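Local coordinates for protein putative phosphinothricin acetyltransferase YwnH (Bacillus subtilis, PDB 1VHS) that probably inactivates the herbicidal antibiotic component phosphinothricin by transferring an acetyl group to it from acetyl-CoA, at residues E14-I19 / E43-H48; P53-E58 / P111-R116; A66-E71 / Q104-I109; A83-Y88 / K131-H136. All blocks are in the same frame, centred on the assembly; numbering follows the deposited sequence.

Contact 1 (E14-I19 / E43-H48); sequences EAVVAI and EWFSGH
Val16 meets two aromatic rings of the segment 43-48 with its two methyls, and a different geometry governs each meeting. CG1 lies at the rim of the Trp44 indole, near the ring plane, 3.9 Å from CZ3 and 4.0 Å from CH2, so the far corner of the benzo ring abuts the methyl and the methyl touches neither face. CG2 makes a looser, oblique approach to CE1 of Phe45 at 4.5 Å. The first torsion of Val16 (170°) sets this division, with CG1 opposite the backbone N and CG2 on the N side. The indole itself is fixed from several directions. His48 places CE1 3.5 Å above one of its faces, toward the rim, and its own ring is anchored by ND1, which donates a nearly straight bond (165°) to Phe45 O at 3.0 Å, in the plane of the imidazole but tilted from that of the carbonyl. His48 NE2 bonds Ser69 and Trp44 NE1 bonds Glu71, both on strand 64-72, while Arg41 makes a cation-pi contact with the indole. Small as the helix-helix contact is, each partner also rests on the sheet: Val16 on Val56, Phe45 on Leu54, Trp44 on Ser69. Two N-terminal helices, 13-24 and 42-46, meeting over one face of the central sheet through apolar side chains, are characteristic of the GNAT acetyltransferase fold.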
loop_
_atom_site.group_PDB
_atom_site.type_symbol
_atom_site.label_atom_id
_atom_site.label_comp_id
_atom_site.label_asym_id
_atom_site.label_seq_id
_atom_site.Cartn_x
_atom_site.Cartn_y
_atom_site.Cartn_z
ATOM N N GLU A 14 1.192 13.964 -8.377
ATOM C CA GLU A 14 -0.181 14.449 -8.504
ATOM C C GLU A 14 -1.200 13.310 -8.614
ATOM O O GLU A 14 -2.211 13.294 -7.902
ATOM C CB GLU A 14 -0.281 15.385 -9.725
ATOM C CG GLU A 14 -1.678 15.557 -10.304
ATOM C CD GLU A 14 -2.058 14.431 -11.248
ATOM O OE1 GLU A 14 -1.380 14.267 -12.284
ATOM O OE2 GLU A 14 -3.034 13.707 -10.955
ATOM N N ALA A 15 -0.931 12.356 -9.500
ATOM C CA ALA A 15 -1.825 11.220 -9.701
ATOM C C ALA A 15 -1.828 10.282 -8.490
ATOM O O ALA A 15 -2.858 9.707 -8.148
ATOM C CB ALA A 15 -1.411 10.453 -10.946
ATOM N N VAL A 16 -0.669 10.128 -7.857
ATOM C CA VAL A 16 -0.533 9.257 -6.690
ATOM C C VAL A 16 -1.388 9.793 -5.546
ATOM O O VAL A 16 -2.099 9.035 -4.886
ATOM C CB VAL A 16 0.953 9.154 -6.245
ATOM C CG1 VAL A 16 1.063 8.459 -4.893
ATOM C CG2 VAL A 16 1.751 8.374 -7.285
ATOM N N VAL A 17 -1.326 11.103 -5.320
ATOM C CA VAL A 17 -2.115 11.726 -4.263
ATOM C C VAL A 17 -3.599 11.682 -4.610
ATOM O O VAL A 17 -4.445 11.461 -3.743
ATOM C CB VAL A 17 -1.687 13.193 -4.038
ATOM C CG1 VAL A 17 -2.654 13.883 -3.080
ATOM C CG2 VAL A 17 -0.281 13.229 -3.481
ATOM N N ALA A 18 -3.915 11.896 -5.882
ATOM C CA ALA A 18 -5.299 11.865 -6.330
ATOM C C ALA A 18 -5.912 10.492 -6.050
ATOM O O ALA A 18 -7.041 10.396 -5.565
ATOM C CB ALA A 18 -5.376 12.183 -7.818
ATOM N N ILE A 19 -5.166 9.433 -6.358
ATOM C CA ILE A 19 -5.643 8.073 -6.123
ATOM C C ILE A 19 -5.844 7.882 -4.621
ATOM O O ILE A 19 -6.845 7.317 -4.180
ATOM C CB ILE A 19 -4.636 7.027 -6.652
ATOM C CG1 ILE A 19 -4.663 7.031 -8.185
ATOM C CG2 ILE A 19 -4.957 5.632 -6.084
ATOM C CD1 ILE A 19 -3.643 6.121 -8.829
ATOM N N GLU A 43 7.460 14.833 1.090
ATOM C CA GLU A 43 8.484 14.173 1.896
ATOM C C GLU A 43 8.394 12.659 1.743
ATOM O O GLU A 43 9.376 11.995 1.420
ATOM C CB GLU A 43 8.327 14.547 3.373
ATOM C CG GLU A 43 8.679 15.990 3.686
ATOM C CD GLU A 43 10.141 16.306 3.431
ATOM O OE1 GLU A 43 10.543 17.472 3.634
ATOM O OE2 GLU A 43 10.893 15.390 3.030
ATOM N N TRP A 44 7.204 12.127 1.986
ATOM C CA TRP A 44 6.952 10.698 1.872
ATOM C C TRP A 44 7.360 10.204 0.490
ATOM O O TRP A 44 8.027 9.175 0.350
ATOM C CB TRP A 44 5.464 10.428 2.100
ATOM C CG TRP A 44 5.023 9.058 1.706
ATOM C CD1 TRP A 44 5.194 7.900 2.409
ATOM C CD2 TRP A 44 4.344 8.701 0.499
ATOM N NE1 TRP A 44 4.659 6.842 1.714
ATOM C CE2 TRP A 44 4.132 7.305 0.535
ATOM C CE3 TRP A 44 3.892 9.425 -0.614
ATOM C CZ2 TRP A 44 3.488 6.617 -0.497
ATOM C CZ3 TRP A 44 3.251 8.739 -1.644
ATOM C CH2 TRP A 44 3.056 7.348 -1.576
ATOM N N PHE A 45 6.956 10.951 -0.530
ATOM C CA PHE A 45 7.256 10.604 -1.910
ATOM C C PHE A 45 8.754 10.478 -2.154
ATOM O O PHE A 45 9.231 9.438 -2.604
ATOM C CB PHE A 45 6.669 11.658 -2.849
ATOM C CG PHE A 45 6.674 11.251 -4.293
ATOM C CD1 PHE A 45 5.813 10.259 -4.750
ATOM C CD2 PHE A 45 7.542 11.853 -5.195
ATOM C CE1 PHE A 45 5.816 9.872 -6.092
ATOM C CE2 PHE A 45 7.554 11.472 -6.539
ATOM C CZ PHE A 45 6.687 10.480 -6.985
ATOM N N SER A 46 9.496 11.541 -1.854
ATOM C CA SER A 46 10.942 11.547 -2.049
ATOM C C SER A 46 11.652 10.617 -1.071
ATOM O O SER A 46 12.836 10.326 -1.229
ATOM C CB SER A 46 11.489 12.970 -1.896
ATOM O OG SER A 46 10.957 13.824 -2.892
ATOM N N GLY A 47 10.921 10.149 -0.067
ATOM C CA GLY A 47 11.506 9.259 0.920
ATOM C C GLY A 47 11.788 7.855 0.412
ATOM O O GLY A 47 12.470 7.081 1.080
ATOM N N HIS A 48 11.266 7.511 -0.762
ATOM C CA HIS A 48 11.504 6.182 -1.309
ATOM C C HIS A 48 12.918 6.064 -1.854
ATOM O O HIS A 48 13.528 7.057 -2.251
ATOM C CB HIS A 48 10.486 5.850 -2.399
ATOM C CG HIS A 48 9.090 5.702 -1.883
ATOM N ND1 HIS A 48 8.270 6.784 -1.641
ATOM C CD2 HIS A 48 8.392 4.606 -1.502
ATOM C CE1 HIS A 48 7.126 6.360 -1.131
ATOM N NE2 HIS A 48 7.175 5.044 -1.037
#

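Contact 2 (P53-E58 / P111-R116); sequences PLYVAE and PNLGIR
Leu113 meets Pro53 and Tyr55 where the loop following helix 98-109 of the GNAT fold comes down beside the start of strand 54-58. The contact rests on one leucine, which packs on a proline carbon and on a phenol oxygen. Its CD1 stands 3.9 Å from Pro53 CD, and CD2 comes almost as near to the same carbon, at 4.0 Å, so both methyls of the leucine fork come end-on to the CD corner of the proline ring. Tyr55 behaves differently: its side chain runs past Leu113 in the opposite direction, which brings the phenol oxygen OH to 4.1 Å from Leu113 CD2.

In Leu113, CG lies on the N side, opposite the carbonyl carbon (chi1 -61°), and from there the two methyls extend toward the strand. The next shell sets the partners in place. Pro53 and Tyr55 pair through their backbones with Phe70 and Ile68 of strand 64-72, and both rest their side chains on Leu7 of the neighbouring strand 4-7. Tyr55 also packs against Phe70 and against Ile109 near the end of helix 98-109. On the loop side, Arg52 donates from NH2 to Leu113 O, tying the carbonyl of the leucine to the residue just before Pro53. The leucine itself occupies the third position of a type I beta turn spanning Pro111 to Gly114. Gly114 follows with a positive phi of 82°, where a side chain would jam against the carbonyl O of Leu113, and its N closes the turn by donating to Pro111 O at 3.1 Å.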
loop_
_atom_site.group_PDB
_atom_site.type_symbol
_atom_site.label_atom_id
_atom_site.label_comp_id
_atom_site.label_asym_id
_atom_site.label_seq_id
_atom_site.Cartn_x
_atom_site.Cartn_y
_atom_site.Cartn_z
ATOM N N PRO A 53 11.183 1.195 -3.124
ATOM C CA PRO A 53 10.525 2.072 -4.088
ATOM C C PRO A 53 9.018 2.195 -4.117
ATOM O O PRO A 53 8.279 1.484 -3.432
ATOM C CB PRO A 53 11.065 1.562 -5.415
ATOM C CG PRO A 53 11.105 0.079 -5.185
ATOM C CD PRO A 53 11.534 -0.101 -3.737
ATOM N N LEU A 54 8.591 3.148 -4.935
ATOM C CA LEU A 54 7.195 3.424 -5.181
ATOM C C LEU A 54 7.011 3.112 -6.657
ATOM O O LEU A 54 7.725 3.656 -7.503
ATOM C CB LEU A 54 6.880 4.901 -4.928
ATOM C CG LEU A 54 5.449 5.318 -5.273
ATOM C CD1 LEU A 54 4.474 4.541 -4.396
ATOM C CD2 LEU A 54 5.279 6.821 -5.060
ATOM N N TYR A 55 6.089 2.208 -6.960
ATOM C CA TYR A 55 5.801 1.848 -8.341
ATOM C C TYR A 55 4.404 2.319 -8.693
ATOM O O TYR A 55 3.515 2.319 -7.848
ATOM C CB TYR A 55 5.834 0.334 -8.545
ATOM C CG TYR A 55 7.174 -0.311 -8.318
ATOM C CD1 TYR A 55 7.556 -0.737 -7.047
ATOM C CD2 TYR A 55 8.065 -0.496 -9.372
ATOM C CE1 TYR A 55 8.790 -1.334 -6.831
ATOM C CE2 TYR A 55 9.309 -1.091 -9.164
ATOM C CZ TYR A 55 9.664 -1.506 -7.892
ATOM O OH TYR A 55 10.898 -2.072 -7.672
ATOM N N VAL A 56 4.207 2.725 -9.940
ATOM C CA VAL A 56 2.882 3.128 -10.368
ATOM C C VAL A 56 2.461 2.160 -11.460
ATOM O O VAL A 56 3.306 1.575 -12.146
ATOM C CB VAL A 56 2.843 4.583 -10.903
ATOM C CG1 VAL A 56 3.067 5.563 -9.758
ATOM C CG2 VAL A 56 3.899 4.782 -11.978
ATOM N N ALA A 57 1.158 1.964 -11.587
ATOM C CA ALA A 57 0.607 1.075 -12.593
ATOM C C ALA A 57 -0.207 1.917 -13.566
ATOM O O ALA A 57 -1.098 2.673 -13.159
ATOM C CB ALA A 57 -0.271 0.018 -11.943
ATOM N N GLU A 58 0.116 1.795 -14.850
ATOM C CA GLU A 58 -0.578 2.548 -15.889
ATOM C C GLU A 58 -1.601 1.690 -16.605
ATOM O O GLU A 58 -1.363 0.510 -16.858
ATOM C CB GLU A 58 0.413 3.078 -16.933
ATOM C CG GLU A 58 1.318 4.208 -16.471
ATOM C CD GLU A 58 2.169 4.763 -17.603
ATOM O OE1 GLU A 58 2.907 5.745 -17.370
ATOM O OE2 GLU A 58 2.098 4.220 -18.726
ATOM N N PRO A 111 11.326 -9.943 -3.016
ATOM C CA PRO A 111 12.554 -10.716 -2.804
ATOM C C PRO A 111 13.788 -10.067 -3.421
ATOM O O PRO A 111 14.881 -10.127 -2.857
ATOM C CB PRO A 111 12.229 -12.062 -3.449
ATOM C CG PRO A 111 10.761 -12.179 -3.243
ATOM C CD PRO A 111 10.282 -10.790 -3.613
ATOM N N ASN A 112 13.613 -9.444 -4.580
ATOM C CA ASN A 112 14.732 -8.794 -5.247
ATOM C C ASN A 112 15.127 -7.492 -4.568
ATOM O O ASN A 112 16.176 -6.925 -4.867
ATOM C CB ASN A 112 14.405 -8.547 -6.722
ATOM C CG ASN A 112 14.289 -9.836 -7.514
ATOM O OD1 ASN A 112 13.254 -10.504 -7.494
ATOM N ND2 ASN A 112 15.361 -10.199 -8.208
ATOM N N LEU A 113 14.287 -7.018 -3.649
ATOM C CA LEU A 113 14.576 -5.792 -2.918
ATOM C C LEU A 113 15.309 -6.129 -1.622
ATOM O O LEU A 113 15.674 -5.239 -0.851
ATOM C CB LEU A 113 13.277 -5.039 -2.603
ATOM C CG LEU A 113 12.454 -4.578 -3.812
ATOM C CD1 LEU A 113 11.169 -3.916 -3.337
ATOM C CD2 LEU A 113 13.277 -3.613 -4.655
ATOM N N GLY A 114 15.524 -7.420 -1.389
ATOM C CA GLY A 114 16.203 -7.852 -0.181
ATOM C C GLY A 114 15.267 -7.926 1.016
ATOM O O GLY A 114 15.708 -7.989 2.162
ATOM N N ILE A 115 13.966 -7.922 0.753
ATOM C CA ILE A 115 12.974 -7.986 1.822
ATOM C C ILE A 115 12.695 -9.429 2.233
ATOM O O ILE A 115 12.359 -10.266 1.396
ATOM C CB ILE A 115 11.653 -7.349 1.372
ATOM C CG1 ILE A 115 11.877 -5.868 1.060
ATOM C CG2 ILE A 115 10.593 -7.514 2.466
ATOM C CD1 ILE A 115 10.732 -5.228 0.300
ATOM N N ARG A 116 12.843 -9.711 3.526
ATOM C CA ARG A 116 12.591 -11.046 4.065
ATOM C C ARG A 116 11.201 -11.142 4.690
ATOM O O ARG A 116 10.512 -12.152 4.545
ATOM C CB ARG A 116 13.645 -11.406 5.114
ATOM C CG ARG A 116 13.364 -12.714 5.841
ATOM C CD ARG A 116 14.571 -13.185 6.638
ATOM N NE ARG A 116 15.033 -12.186 7.597
ATOM C CZ ARG A 116 16.141 -12.311 8.322
ATOM N NH1 ARG A 116 16.494 -11.356 9.172
ATOM N NH2 ARG A 116 16.899 -13.392 8.192
#

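Contact 3 (A66-E71 / Q104-I109); sequences AWISFE and QEALRI
The beta-alpha-beta unit of the GNAT fold, in which helix 98-109 links strands 82-89 and 117-123, here lays its helix also upon strand 64-72, Ile68 and Phe70 packing on Ala106 and Ile109. The strand and helix segments run roughly alongside, at 34°, with axes 9.9 Å apart. Ala106 is the centre of the packing, touching both Ile68 and Phe70: its small side chain allows Ile68 CG2 to approach CB at 4.0 Å. Phe70 turns its edge to Ala106, CZ standing 4.1 Å from Ala106 CB and 3.6 Å from Ala106 O, with that oxygen close to the ring plane. The rim of the ring thus faces a carbonyl, an arrangement that matches the slightly positive edge of a phenyl group. Farther along, Phe70 CE1 lies 4.1 Å from Ile109 CG2, the methyl meeting the ring obliquely. That branch sits opposite the backbone N (chi1 of Ile109 is -70°, which places CG1 on the N side). The alternation of the strand sends Ser69 to the other face of the sheet, where its OG donates to Glu71 OE2 at 2.8 Å and also bonds His48. Leu113, Ile115 and Tyr55 also touch the Phe70 ring. Ile68 touches Ile87 of the predicted acetyl-CoA site, and the crossover helix packs beside it, as in the GNAT fold, where this helix follows the cofactor-binding loop.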
loop_
_atom_site.group_PDB
_atom_site.type_symbol
_atom_site.label_atom_id
_atom_site.label_comp_id
_atom_site.label_asym_id
_atom_site.label_seq_id
_atom_site.Cartn_x
_atom_site.Cartn_y
_atom_site.Cartn_z
ATOM N N ALA A 66 -3.065 3.076 -10.247
ATOM C CA ALA A 66 -2.797 2.513 -8.926
ATOM C C ALA A 66 -1.314 2.604 -8.618
ATOM O O ALA A 66 -0.513 2.929 -9.489
ATOM C CB ALA A 66 -3.241 1.046 -8.894
ATOM N N TRP A 67 -0.950 2.341 -7.368
ATOM C CA TRP A 67 0.449 2.360 -6.991
ATOM C C TRP A 67 0.760 1.396 -5.860
ATOM O O TRP A 67 -0.130 0.995 -5.107
ATOM C CB TRP A 67 0.936 3.780 -6.636
ATOM C CG TRP A 67 0.122 4.582 -5.641
ATOM C CD1 TRP A 67 -0.886 5.457 -5.925
ATOM C CD2 TRP A 67 0.330 4.658 -4.224
ATOM N NE1 TRP A 67 -1.311 6.083 -4.777
ATOM C CE2 TRP A 67 -0.581 5.611 -3.718
ATOM C CE3 TRP A 67 1.204 4.016 -3.334
ATOM C CZ2 TRP A 67 -0.645 5.942 -2.361
ATOM C CZ3 TRP A 67 1.142 4.345 -1.984
ATOM C CH2 TRP A 67 0.224 5.301 -1.510
ATOM N N ILE A 68 2.027 1.010 -5.785
ATOM C CA ILE A 68 2.528 0.089 -4.765
ATOM C C ILE A 68 3.730 0.758 -4.117
ATOM O O ILE A 68 4.681 1.144 -4.797
ATOM C CB ILE A 68 3.012 -1.237 -5.376
ATOM C CG1 ILE A 68 1.917 -1.873 -6.229
ATOM C CG2 ILE A 68 3.416 -2.202 -4.264
ATOM C CD1 ILE A 68 2.400 -3.111 -6.973
ATOM N N SER A 69 3.688 0.888 -2.799
ATOM C CA SER A 69 4.769 1.530 -2.072
ATOM C C SER A 69 5.414 0.570 -1.087
ATOM O O SER A 69 4.711 -0.121 -0.351
ATOM C CB SER A 69 4.221 2.745 -1.305
ATOM O OG SER A 69 5.162 3.244 -0.367
ATOM N N PHE A 70 6.746 0.506 -1.098
ATOM C CA PHE A 70 7.468 -0.320 -0.137
ATOM C C PHE A 70 8.060 0.695 0.835
ATOM O O PHE A 70 8.668 1.681 0.419
ATOM C CB PHE A 70 8.590 -1.124 -0.792
ATOM C CG PHE A 70 8.100 -2.269 -1.628
ATOM C CD1 PHE A 70 7.860 -2.103 -2.988
ATOM C CD2 PHE A 70 7.845 -3.504 -1.046
ATOM C CE1 PHE A 70 7.366 -3.158 -3.759
ATOM C CE2 PHE A 70 7.350 -4.569 -1.805
ATOM C CZ PHE A 70 7.110 -4.394 -3.165
ATOM N N GLU A 71 7.863 0.474 2.126
ATOM C CA GLU A 71 8.373 1.410 3.118
ATOM C C GLU A 71 9.101 0.694 4.233
ATOM O O GLU A 71 8.835 -0.474 4.509
ATOM C CB GLU A 71 7.217 2.239 3.674
ATOM C CG GLU A 71 6.607 3.173 2.634
ATOM C CD GLU A 71 5.274 3.746 3.060
ATOM O OE1 GLU A 71 5.175 4.239 4.204
ATOM O OE2 GLU A 71 4.328 3.711 2.244
ATOM N N GLN A 104 0.367 -9.631 -6.471
ATOM C CA GLN A 104 1.228 -10.629 -7.092
ATOM C C GLN A 104 2.533 -9.979 -7.551
ATOM O O GLN A 104 3.611 -10.522 -7.326
ATOM C CB GLN A 104 0.510 -11.289 -8.273
ATOM C CG GLN A 104 1.375 -12.260 -9.065
ATOM C CD GLN A 104 0.636 -12.859 -10.248
ATOM O OE1 GLN A 104 -0.308 -13.632 -10.079
ATOM N NE2 GLN A 104 1.056 -12.493 -11.457
ATOM N N GLU A 105 2.436 -8.810 -8.181
ATOM C CA GLU A 105 3.629 -8.101 -8.641
ATOM C C GLU A 105 4.480 -7.640 -7.462
ATOM O O GLU A 105 5.703 -7.722 -7.503
ATOM C CB GLU A 105 3.240 -6.897 -9.501
ATOM C CG GLU A 105 2.683 -7.277 -10.863
ATOM C CD GLU A 105 3.436 -8.447 -11.489
ATOM O OE1 GLU A 105 4.650 -8.313 -11.745
ATOM O OE2 GLU A 105 2.816 -9.509 -11.715
ATOM N N ALA A 106 3.834 -7.150 -6.411
ATOM C CA ALA A 106 4.567 -6.703 -5.235
ATOM C C ALA A 106 5.385 -7.872 -4.687
ATOM O O ALA A 106 6.557 -7.715 -4.331
ATOM C CB ALA A 106 3.593 -6.186 -4.164
ATOM N N LEU A 107 4.767 -9.049 -4.644
ATOM C CA LEU A 107 5.425 -10.246 -4.132
ATOM C C LEU A 107 6.550 -10.767 -5.023
ATOM O O LEU A 107 7.496 -11.385 -4.537
ATOM C CB LEU A 107 4.388 -11.350 -3.879
ATOM C CG LEU A 107 3.463 -11.103 -2.676
ATOM C CD1 LEU A 107 2.308 -12.103 -2.680
ATOM C CD2 LEU A 107 4.266 -11.214 -1.391
ATOM N N ARG A 108 6.449 -10.527 -6.323
ATOM C CA ARG A 108 7.497 -10.949 -7.243
ATOM C C ARG A 108 8.697 -10.036 -7.019
ATOM O O ARG A 108 9.848 -10.476 -6.993
ATOM C CB ARG A 108 7.018 -10.818 -8.696
ATOM C CG ARG A 108 8.118 -11.027 -9.734
ATOM C CD ARG A 108 7.598 -10.858 -11.164
ATOM N NE ARG A 108 7.191 -9.487 -11.472
ATOM C CZ ARG A 108 8.031 -8.475 -11.674
ATOM N NH1 ARG A 108 7.560 -7.265 -11.950
ATOM N NH2 ARG A 108 9.342 -8.665 -11.608
ATOM N N ILE A 109 8.408 -8.755 -6.840
ATOM C CA ILE A 109 9.435 -7.744 -6.644
ATOM C C ILE A 109 10.148 -7.782 -5.295
ATOM O O ILE A 109 11.372 -7.701 -5.236
ATOM C CB ILE A 109 8.826 -6.340 -6.854
ATOM C CG1 ILE A 109 8.503 -6.142 -8.338
ATOM C CG2 ILE A 109 9.765 -5.261 -6.328
ATOM C CD1 ILE A 109 7.812 -4.816 -8.646
#

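Contact 4 (A83-Y88 / K131-H136); sequences AEVSIY and KLFEKH
Val85 carries CG1 beside both its backbone N and its carbonyl carbon (chi1 60°), while Phe133 swings its ring to the N side of its own backbone (chi1 -82°), and these two choices bring methyl and ring together. Val85 CG1 comes to the edge of the ring, near its plane, 4.2 Å from Phe133 CE2. Two residues on, Ile87 has an extended side chain whose CD1 reaches obliquely to Phe133 CZ at 4.4 Å. The end of one phenyl ring is thus seated on two residues, i and i+2, that point to the same face of strand 82-89.

The backbones stand well apart, 11.1 Å between the CA atoms of Val85 and Phe133, so the ring must span the gap. It passes Ala120 and Ile122 of the adjacent strand 117-123, touches Leu103 of helix 98-109, and meets Phe138 edge-to-face. Phe133 therefore packs at once on helix 98-109 and on two strands. The end of its helix is secured by a histidine: His136 ND1 donates to Leu132 O at 3.2 Å, almost straight (169°), in the plane of the imidazole but above that of the carbonyl. Lys135 N reaches the same oxygen from the opposite face of the carbonyl, so this acceptor near the helix end is used twice.

Ile87, with Tyr88, belongs to the predicted acetyl-CoA site, and helix 127-135 starts at another part of it, Asn126 to Pro128. A strand and a helix that each carry part of this site, joined through one phenylalanine, are consistent with the cofactor-binding region of a GNAT acetyltransferase.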
loop_
_atom_site.group_PDB
_atom_site.type_symbol
_atom_site.label_atom_id
_atom_site.label_comp_id
_atom_site.label_asym_id
_atom_site.label_seq_id
_atom_site.Cartn_x
_atom_site.Cartn_y
_atom_site.Cartn_z
ATOM N N ALA A 83 9.934 -4.890 5.695
ATOM C CA ALA A 83 9.305 -3.741 5.071
ATOM C C ALA A 83 7.797 -3.828 5.054
ATOM O O ALA A 83 7.211 -4.884 5.274
ATOM C CB ALA A 83 9.825 -3.577 3.635
ATOM N N GLU A 84 7.171 -2.693 4.781
ATOM C CA GLU A 84 5.731 -2.624 4.690
ATOM C C GLU A 84 5.377 -2.440 3.225
ATOM O O GLU A 84 6.123 -1.806 2.478
ATOM C CB GLU A 84 5.205 -1.430 5.489
ATOM C CG GLU A 84 5.402 -1.559 6.991
ATOM C CD GLU A 84 5.516 -0.217 7.687
ATOM O OE1 GLU A 84 4.718 0.693 7.375
ATOM O OE2 GLU A 84 6.403 -0.078 8.556
ATOM N N VAL A 85 4.269 -3.030 2.802
ATOM C CA VAL A 85 3.813 -2.847 1.434
ATOM C C VAL A 85 2.435 -2.200 1.512
ATOM O O VAL A 85 1.571 -2.644 2.276
ATOM C CB VAL A 85 3.728 -4.178 0.642
ATOM C CG1 VAL A 85 2.757 -5.151 1.311
ATOM C CG2 VAL A 85 3.282 -3.883 -0.794
ATOM N N SER A 86 2.251 -1.124 0.750
ATOM C CA SER A 86 0.987 -0.400 0.711
ATOM C C SER A 86 0.511 -0.355 -0.738
ATOM O O SER A 86 1.282 -0.038 -1.640
ATOM C CB SER A 86 1.173 1.026 1.248
ATOM O OG SER A 86 2.081 1.757 0.448
ATOM N N ILE A 87 -0.756 -0.687 -0.958
ATOM C CA ILE A 87 -1.317 -0.686 -2.296
ATOM C C ILE A 87 -2.602 0.129 -2.358
ATOM O O ILE A 87 -3.547 -0.129 -1.611
ATOM C CB ILE A 87 -1.615 -2.130 -2.757
ATOM C CG1 ILE A 87 -0.324 -2.951 -2.726
ATOM C CG2 ILE A 87 -2.231 -2.124 -4.156
ATOM C CD1 ILE A 87 -0.505 -4.425 -3.054
ATOM N N TYR A 88 -2.629 1.122 -3.243
ATOM C CA TYR A 88 -3.811 1.959 -3.418
ATOM C C TYR A 88 -4.262 1.893 -4.868
ATOM O O TYR A 88 -3.445 1.948 -5.791
ATOM C CB TYR A 88 -3.526 3.412 -3.032
ATOM C CG TYR A 88 -3.426 3.619 -1.538
ATOM C CD1 TYR A 88 -2.266 3.285 -0.844
ATOM C CD2 TYR A 88 -4.510 4.121 -0.811
ATOM C CE1 TYR A 88 -2.182 3.446 0.541
ATOM C CE2 TYR A 88 -4.436 4.283 0.577
ATOM C CZ TYR A 88 -3.271 3.944 1.242
ATOM O OH TYR A 88 -3.190 4.092 2.609
ATOM N N LYS A 131 -8.894 -10.890 2.941
ATOM C CA LYS A 131 -8.978 -12.195 2.296
ATOM C C LYS A 131 -7.954 -12.320 1.174
ATOM O O LYS A 131 -7.326 -13.366 1.014
ATOM C CB LYS A 131 -10.388 -12.447 1.753
ATOM N N LEU A 132 -7.785 -11.248 0.405
ATOM C CA LEU A 132 -6.821 -11.225 -0.684
ATOM C C LEU A 132 -5.423 -11.558 -0.157
ATOM O O LEU A 132 -4.765 -12.462 -0.661
ATOM C CB LEU A 132 -6.792 -9.846 -1.350
ATOM C CG LEU A 132 -5.725 -9.676 -2.439
ATOM C CD1 LEU A 132 -5.959 -10.692 -3.545
ATOM C CD2 LEU A 132 -5.769 -8.257 -2.993
ATOM N N PHE A 133 -4.968 -10.824 0.858
ATOM C CA PHE A 133 -3.641 -11.087 1.407
ATOM C C PHE A 133 -3.496 -12.494 1.997
ATOM O O PHE A 133 -2.455 -13.134 1.841
ATOM C CB PHE A 133 -3.278 -10.030 2.463
ATOM C CG PHE A 133 -2.749 -8.748 1.874
ATOM C CD1 PHE A 133 -3.604 -7.844 1.245
ATOM C CD2 PHE A 133 -1.392 -8.460 1.922
ATOM C CE1 PHE A 133 -3.111 -6.671 0.671
ATOM C CE2 PHE A 133 -0.885 -7.287 1.349
ATOM C CZ PHE A 133 -1.748 -6.393 0.723
ATOM N N GLU A 134 -4.540 -12.983 2.659
ATOM C CA GLU A 134 -4.480 -14.307 3.262
ATOM C C GLU A 134 -4.369 -15.421 2.228
ATOM O O GLU A 134 -3.872 -16.497 2.535
ATOM C CB GLU A 134 -5.691 -14.535 4.181
ATOM C CG GLU A 134 -5.577 -13.781 5.498
ATOM C CD GLU A 134 -6.809 -13.919 6.376
ATOM O OE1 GLU A 134 -7.169 -15.061 6.728
ATOM O OE2 GLU A 134 -7.415 -12.883 6.715
ATOM N N LYS A 135 -4.817 -15.162 1.004
ATOM C CA LYS A 135 -4.714 -16.168 -0.049
ATOM C C LYS A 135 -3.281 -16.187 -0.557
ATOM O O LYS A 135 -2.856 -17.150 -1.193
ATOM C CB LYS A 135 -5.654 -15.846 -1.216
ATOM C CG LYS A 135 -7.130 -16.051 -0.919
ATOM C CD LYS A 135 -7.965 -15.725 -2.146
ATOM C CE LYS A 135 -9.457 -15.887 -1.881
ATOM N NZ LYS A 135 -10.252 -15.434 -3.056
ATOM N N HIS A 136 -2.538 -15.118 -0.274
ATOM C CA HIS A 136 -1.155 -15.025 -0.717
ATOM C C HIS A 136 -0.083 -15.220 0.356
ATOM O O HIS A 136 0.996 -14.630 0.285
ATOM C CB HIS A 136 -0.925 -13.706 -1.459
ATOM C CG HIS A 136 -1.549 -13.666 -2.822
ATOM N ND1 HIS A 136 -2.824 -13.192 -3.050
ATOM C CD2 HIS A 136 -1.070 -14.048 -4.030
ATOM C CE1 HIS A 136 -3.102 -13.280 -4.339
ATOM N NE2 HIS A 136 -2.055 -13.798 -4.955
#

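The four contacts occupy the two faces of one mixed sheet. Contact 1 comes first along the chain and lies on the face covered by helices 13-24 and 42-46; contacts 2, 3 and 4 lie on the other, covered by helices 98-109 and 127-135. Contacts 2 and 3, centres about 5 Å apart, share paired strands 54-58 and 64-72, and contact 3 falls within the span of chain that contact 2 brackets. Contact 4, centred about 9 Å from the centre of contact 3, alternates with it in sequence; the centres of contacts 1 and 4 lie about 19 Å apart. Together they hold helices on both faces of the sheet, whose strand 82-89 carries part of the predicted acetyl-CoA site.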